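HIT family hydrolase (Legionella pneumophila subsp. pneumophila, PDB 6D6J) probably hydrolyses nucleotide-type substrates, as other histidine triad (HIT) proteins do, and carries a bound zinc ion. Local coordinates at residues Lys30-Phe35 against Leu46-Lys51; Val92-Ser97 against His107-Gly112. One frame throughout, in Å; residues are numbered along the deposited sequence. Where two conformers were deposited one is given.

Contact 1 of 2, residues Lys30-Phe35 against Leu46-Lys51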
loop_
_atom_site.group_PDB
_atom_site.type_symbol
_atom_site.label_atom_id
_atom_site.label_comp_id
_atom_site.label_asym_id
_atom_site.label_seq_id
_atom_site.Cartn_x
_atom_site.Cartn_y
_atom_site.Cartn_z
ATOM N N LYS B 30 -17.493 1.856 11.495
ATOM C CA LYS B 30 -17.154 2.294 12.850
ATOM C C LYS B 30 -15.687 2.676 13.008
ATOM O O LYS B 30 -15.354 3.413 13.941
ATOM C CB LYS B 30 -17.468 1.186 13.859
ATOM C CG LYS B 30 -18.889 0.663 13.812
ATOM C CD LYS B 30 -19.873 1.658 14.352
ATOM C CE LYS B 30 -21.207 0.970 14.608
ATOM N NZ LYS B 30 -22.051 1.771 15.528
ATOM N N ASN B 31 -14.807 2.201 12.127
ATOM C CA ASN B 31 -13.369 2.371 12.302
ATOM C C ASN B 31 -12.661 3.098 11.179
ATOM O O ASN B 31 -11.536 3.563 11.387
ATOM C CB ASN B 31 -12.710 0.999 12.445
ATOM C CG ASN B 31 -13.293 0.231 13.571
ATOM O OD1 ASN B 31 -13.194 0.656 14.711
ATOM N ND2 ASN B 31 -13.951 -0.879 13.264
ATOM N N ILE B 32 -13.256 3.170 9.998
ATOM C CA ILE B 32 -12.577 3.553 8.768
ATOM C C ILE B 32 -13.448 4.556 8.031
ATOM O O ILE B 32 -14.681 4.454 8.044
ATOM C CB ILE B 32 -12.291 2.296 7.903
ATOM C CG1 ILE B 32 -11.213 1.436 8.583
ATOM C CG2 ILE B 32 -11.917 2.662 6.453
ATOM C CD1 ILE B 32 -11.061 0.047 8.041
ATOM N N LEU B 33 -12.807 5.535 7.390
ATOM C CA LEU B 33 -13.490 6.507 6.552
ATOM C C LEU B 33 -12.751 6.605 5.224
ATOM O O LEU B 33 -11.517 6.535 5.190
ATOM C CB LEU B 33 -13.449 7.887 7.238
ATOM C CG LEU B 33 -14.250 9.020 6.609
ATOM C CD1 LEU B 33 -15.746 8.784 6.835
ATOM C CD2 LEU B 33 -13.827 10.350 7.175
ATOM N N ALA B 34 -13.489 6.776 4.131
ATOM C CA ALA B 34 -12.869 6.993 2.830
ATOM C C ALA B 34 -13.495 8.208 2.175
ATOM O O ALA B 34 -14.711 8.412 2.260
ATOM C CB ALA B 34 -12.995 5.786 1.904
ATOM N N PHE B 35 -12.665 9.012 1.520
ATOM C CA PHE B 35 -13.124 10.268 0.940
ATOM C C PHE B 35 -12.229 10.634 -0.235
ATOM O O PHE B 35 -11.126 10.101 -0.396
ATOM C CB PHE B 35 -13.187 11.393 1.999
ATOM C CG PHE B 35 -11.898 11.610 2.742
ATOM C CD1 PHE B 35 -11.597 10.858 3.868
ATOM C CD2 PHE B 35 -10.999 12.585 2.329
ATOM C CE1 PHE B 35 -10.407 11.065 4.553
ATOM C CE2 PHE B 35 -9.808 12.785 3.012
ATOM C CZ PHE B 35 -9.518 12.026 4.121
ATOM N N LEU B 46 -8.927 8.359 -4.299
ATOM C CA LEU B 46 -9.594 8.248 -3.011
ATOM C C LEU B 46 -8.557 8.020 -1.920
ATOM O O LEU B 46 -7.457 7.516 -2.170
ATOM C CB LEU B 46 -10.634 7.117 -3.041
ATOM C CG LEU B 46 -11.672 7.285 -4.172
ATOM C CD1 LEU B 46 -12.533 6.051 -4.340
ATOM C CD2 LEU B 46 -12.548 8.521 -3.970
ATOM N N LEU B 47 -8.933 8.384 -0.698
ATOM C CA LEU B 47 -8.110 8.200 0.491
ATOM C C LEU B 47 -8.890 7.354 1.483
ATOM O O LEU B 47 -10.072 7.619 1.729
ATOM C CB LEU B 47 -7.816 9.559 1.141
ATOM C CG LEU B 47 -7.074 10.534 0.226
ATOM C CD1 LEU B 47 -6.981 11.922 0.838
ATOM C CD2 LEU B 47 -5.696 10.005 -0.112
ATOM N N ILE B 48 -8.246 6.331 2.044
ATOM C CA ILE B 48 -8.863 5.468 3.051
ATOM C C ILE B 48 -8.058 5.649 4.330
ATOM O O ILE B 48 -6.833 5.448 4.335
ATOM C CB ILE B 48 -8.922 3.986 2.618
ATOM C CG1 ILE B 48 -9.605 3.792 1.239
ATOM C CG2 ILE B 48 -9.687 3.174 3.669
ATOM C CD1 ILE B 48 -8.735 3.993 0.016
ATOM N N ILE B 49 -8.733 6.065 5.398
ATOM C CA ILE B 49 -8.051 6.419 6.648
ATOM C C ILE B 49 -8.656 5.676 7.831
ATOM O O ILE B 49 -9.860 5.360 7.833
ATOM C CB ILE B 49 -8.063 7.939 6.930
ATOM C CG1 ILE B 49 -9.468 8.463 7.312
ATOM C CG2 ILE B 49 -7.474 8.699 5.762
ATOM C CD1 ILE B 49 -9.434 9.854 7.909
ATOM N N PRO B 50 -7.876 5.424 8.877
ATOM C CA PRO B 50 -8.489 5.087 10.167
ATOM C C PRO B 50 -9.121 6.328 10.781
ATOM O O PRO B 50 -8.632 7.448 10.601
ATOM C CB PRO B 50 -7.289 4.626 11.004
ATOM C CG PRO B 50 -6.135 5.453 10.495
ATOM C CD PRO B 50 -6.427 5.687 9.006
ATOM N N LYS B 51 -10.205 6.131 11.538
ATOM C CA LYS B 51 -10.714 7.232 12.352
ATOM C C LYS B 51 -9.775 7.527 13.525
ATOM O O LYS B 51 -9.618 8.682 13.928
ATOM C CB LYS B 51 -12.144 6.917 12.794
ATOM C CG LYS B 51 -13.147 6.936 11.647
ATOM C CD LYS B 51 -14.548 6.550 12.139
ATOM C CE LYS B 51 -15.590 6.842 11.102
ATOM N NZ LYS B 51 -16.946 6.505 11.617
#

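Contact 2 of 2, residues Val92-Ser97 against His107-Gly112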
loop_
_atom_site.group_PDB
_atom_site.type_symbol
_atom_site.label_atom_id
_atom_site.label_comp_id
_atom_site.label_asym_id
_atom_site.label_seq_id
_atom_site.Cartn_x
_atom_site.Cartn_y
_atom_site.Cartn_z
ATOM N N VAL B 92 -1.229 3.157 -2.634
ATOM C CA VAL B 92 0.040 3.736 -2.181
ATOM C C VAL B 92 -0.071 4.169 -0.724
ATOM O O VAL B 92 -0.980 4.932 -0.371
ATOM C CB VAL B 92 0.438 4.963 -3.031
ATOM C CG1 VAL B 92 1.791 5.503 -2.575
ATOM C CG2 VAL B 92 0.464 4.614 -4.517
ATOM N N PHE B 93 0.900 3.764 0.106
ATOM C CA PHE B 93 1.151 4.421 1.393
ATOM C C PHE B 93 2.440 5.220 1.272
ATOM O O PHE B 93 3.476 4.671 0.883
ATOM C CB PHE B 93 1.369 3.440 2.559
ATOM C CG PHE B 93 0.131 2.741 3.077
ATOM C CD1 PHE B 93 -0.868 3.445 3.761
ATOM C CD2 PHE B 93 0.021 1.358 2.959
ATOM C CE1 PHE B 93 -1.965 2.765 4.284
ATOM C CE2 PHE B 93 -1.080 0.685 3.473
ATOM C CZ PHE B 93 -2.057 1.386 4.148
ATOM N N ASN B 94 2.396 6.494 1.640
ATOM C CA ASN B 94 3.593 7.318 1.748
ATOM C C ASN B 94 3.993 7.397 3.212
ATOM O O ASN B 94 3.130 7.514 4.085
ATOM C CB ASN B 94 3.297 8.730 1.256
ATOM C CG ASN B 94 3.077 8.786 -0.240
ATOM O OD1 ASN B 94 3.416 7.855 -0.971
ATOM N ND2 ASN B 94 2.552 9.909 -0.713
ATOM N N VAL B 95 5.296 7.361 3.486
ATOM C CA VAL B 95 5.778 7.410 4.864
ATOM C C VAL B 95 6.845 8.488 4.985
ATOM O O VAL B 95 7.942 8.360 4.415
ATOM C CB VAL B 95 6.290 6.049 5.359
ATOM C CG1 VAL B 95 6.572 6.117 6.865
ATOM C CG2 VAL B 95 5.269 4.955 5.046
ATOM N N ASN B 96 6.532 9.534 5.746
ATOM C CA ASN B 96 7.436 10.643 6.034
ATOM C C ASN B 96 7.748 11.483 4.797
ATOM O O ASN B 96 7.284 11.185 3.692
ATOM C CB ASN B 96 8.663 10.192 6.845
ATOM C CG ASN B 96 8.314 9.998 8.299
ATOM O OD1 ASN B 96 7.475 10.731 8.816
ATOM N ND2 ASN B 96 8.912 9.009 8.956
ATOM N N SER B 97 8.505 12.558 4.974
ATOM C CA SER B 97 8.654 13.522 3.891
ATOM C C SER B 97 9.317 12.895 2.672
ATOM O O SER B 97 8.918 13.170 1.536
ATOM C CB SER B 97 9.428 14.755 4.369
ATOM O OG SER B 97 9.438 15.754 3.362
ATOM N N HIS B 107 -2.929 7.284 5.683
ATOM C CA HIS B 107 -3.924 7.272 4.623
ATOM C C HIS B 107 -3.420 6.392 3.497
ATOM O O HIS B 107 -2.263 6.484 3.086
ATOM C CB HIS B 107 -4.245 8.684 4.107
ATOM C CG HIS B 107 -3.038 9.521 3.798
ATOM N ND1 HIS B 107 -2.255 10.083 4.784
ATOM C CD2 HIS B 107 -2.533 9.961 2.621
ATOM C CE1 HIS B 107 -1.297 10.804 4.229
ATOM N NE2 HIS B 107 -1.436 10.740 2.916
ATOM N N LEU B 108 -4.297 5.543 2.999
ATOM C CA LEU B 108 -4.012 4.743 1.816
ATOM C C LEU B 108 -4.590 5.459 0.598
ATOM O O LEU B 108 -5.789 5.775 0.567
ATOM C CB LEU B 108 -4.648 3.362 1.967
ATOM C CG LEU B 108 -4.429 2.365 0.827
ATOM C CD1 LEU B 108 -2.940 2.193 0.564
ATOM C CD2 LEU B 108 -5.031 1.025 1.230
ATOM N N HIS B 109 -3.743 5.711 -0.405
ATOM C CA HIS B 109 -4.207 6.296 -1.658
ATOM C C HIS B 109 -4.708 5.201 -2.582
ATOM O O HIS B 109 -4.046 4.170 -2.752
ATOM C CB HIS B 109 -3.058 6.973 -2.401
ATOM C CG HIS B 109 -2.450 8.129 -1.691
ATOM N ND1 HIS B 109 -2.874 9.428 -1.886
ATOM C CD2 HIS B 109 -1.410 8.188 -0.827
ATOM C CE1 HIS B 109 -2.146 10.233 -1.133
ATOM N NE2 HIS B 109 -1.236 9.508 -0.502
ATOM N N LEU B 110 -5.861 5.442 -3.205
ATOM C CA LEU B 110 -6.423 4.564 -4.226
ATOM C C LEU B 110 -6.550 5.394 -5.496
ATOM O O LEU B 110 -7.329 6.357 -5.534
ATOM C CB LEU B 110 -7.780 4.034 -3.763
ATOM C CG LEU B 110 -8.722 3.422 -4.805
ATOM C CD1 LEU B 110 -8.084 2.311 -5.610
ATOM C CD2 LEU B 110 -9.980 2.931 -4.108
ATOM N N LEU B 111 -5.771 5.050 -6.519
ATOM C CA LEU B 111 -5.700 5.829 -7.758
ATOM C C LEU B 111 -6.111 4.957 -8.933
ATOM O O LEU B 111 -5.582 3.852 -9.105
ATOM C CB LEU B 111 -4.265 6.308 -8.015
ATOM C CG LEU B 111 -3.630 7.157 -6.915
ATOM C CD1 LEU B 111 -2.620 6.351 -6.111
ATOM C CD2 LEU B 111 -2.979 8.413 -7.506
ATOM N N GLY B 112 -7.031 5.452 -9.755
ATOM C CA GLY B 112 -7.401 4.715 -10.946
ATOM C C GLY B 112 -8.048 5.599 -11.982
ATOM O O GLY B 112 -8.057 6.830 -11.868
HETATM O O HOH W 1 0.033 7.840 2.561
HETATM O O HOH W 2 0.076 7.082 5.392
HETATM O O HOH W 3 0.600 11.126 1.133
#

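Contact 1 of 2, residues Lys30-Phe35 against Leu46-Lys51
Asn-31 and Lys-51 meet at the open end of an antiparallel beta hairpin, strands 32-36 and 44-50 of the HIT-fold sheet, and the pairing can be followed residue by residue from there. The amide of Lys-51 donates to Asn-31 O at 2.9 Å, while the extended side chain of Lys-51 lies back along the backbone of Lys-30 and Asn-31. Its ammonium group ends in a salt bridge with Glu-28 and a hydrogen bond to Asp-29 O, so the lysine ties the hairpin to the end of strand 25-28 and the turn after it. Ile-32, in a non-hydrogen-bonded pair with Pro-50, sets its CG2 against CG2 of Ile-48 at 3.6 Å; helix 62-81 lies over Ile-48 and Pro-50 on this face. At Leu-33 the chains grip each other twice: its N reaches Ile-49 O and its O receives Ile-49 N at 2.8 Å. Ala-34 forms a non-hydrogen-bonded pair with Ile-48, CA to CA 4.3 Å, with its CA-H directed at Leu-47 O, and it joins Ile-48 in facing the helix. Phe-35 forms a second reciprocal pair of hydrogen bonds, with Leu-47, Leu-47 N lying 2.8 Å from Phe-35 O, but turns its ring to the other face, shared with Leu-33, Leu-47 and Ile-49. There CG lies between the backbone N and the carbonyl carbon (chi1 55°), a torsion that swings the ring across toward strand 44-50. Phe-13 meets this ring edge-to-face. Ile-49 crosses the ring at about a right angle and meets its edge, with CD1 3.7 Å from CE1, whereas CD1 of Leu-47 touches Phe-35 CE2, also at 3.7 Å.

Contact 2 of 2, residues Val92-Ser97 against His107-Gly112
The histidine triad motif, predicted for His-105 to His-109, enters strand 108-112 here and pairs antiparallel with strand 89-95. Val-92 and His-109 form a hydrogen-bonded pair: Val-92 O accepts the amide of His-109 at 2.9 Å, and Val-92 N donates to His-109 O. Val-92 O also lies at the edge of the His-109 imidazole, 3.3 Å from CD2. On the helix side, the torsions of Leu-108 (chi1 -179°, chi2 55°) together place CD1 over the centre of the Phe-93 ring, 3.6 Å from the centroid, in a CH-pi contact. Farther along, the strands diverge and water fills in. One water accepts from Asn-94 N and lies 2.7 Å from His-107 O, to which it can donate; another accepts from Asn-94 ND2 and also bonds His-107 NE2, at 2.7 Å, and His-109 NE2. The far nitrogens of both rings are held too, His-107 ND1 by His-105 O and His-109 ND1 by His-45 NE2. Asn-94 OD1 is bonded to Arg-90 of the second subunit, whose strand continues the sheet. His-107, the predicted nucleotidylated residue just before the strand, and His-109 on it, their rings joined through one water, are typical of the HIT active site.

Contacts 1 and 2 illustrate how one antiparallel sheet can connect a hairpin to the strand that follows the predicted active-site histidine. They follow in series along the chain, with helix 62-81 between them, and their centres lie about 13 Å apart. Strands 44-50 and 108-112 are neighbours, joined by probable backbone hydrogen bonds from Leu-110 N to Leu-46 O and from Leu-108 N to Ile-48 O. On one face both contacts pack against helix 62-81; on the other, Leu-47 and Ile-49 touch His-109 and His-107. The hairpin therefore flanks the predicted active site, while residues 92-95 pair with the second subunit, so the sheet continues across the dimer interface.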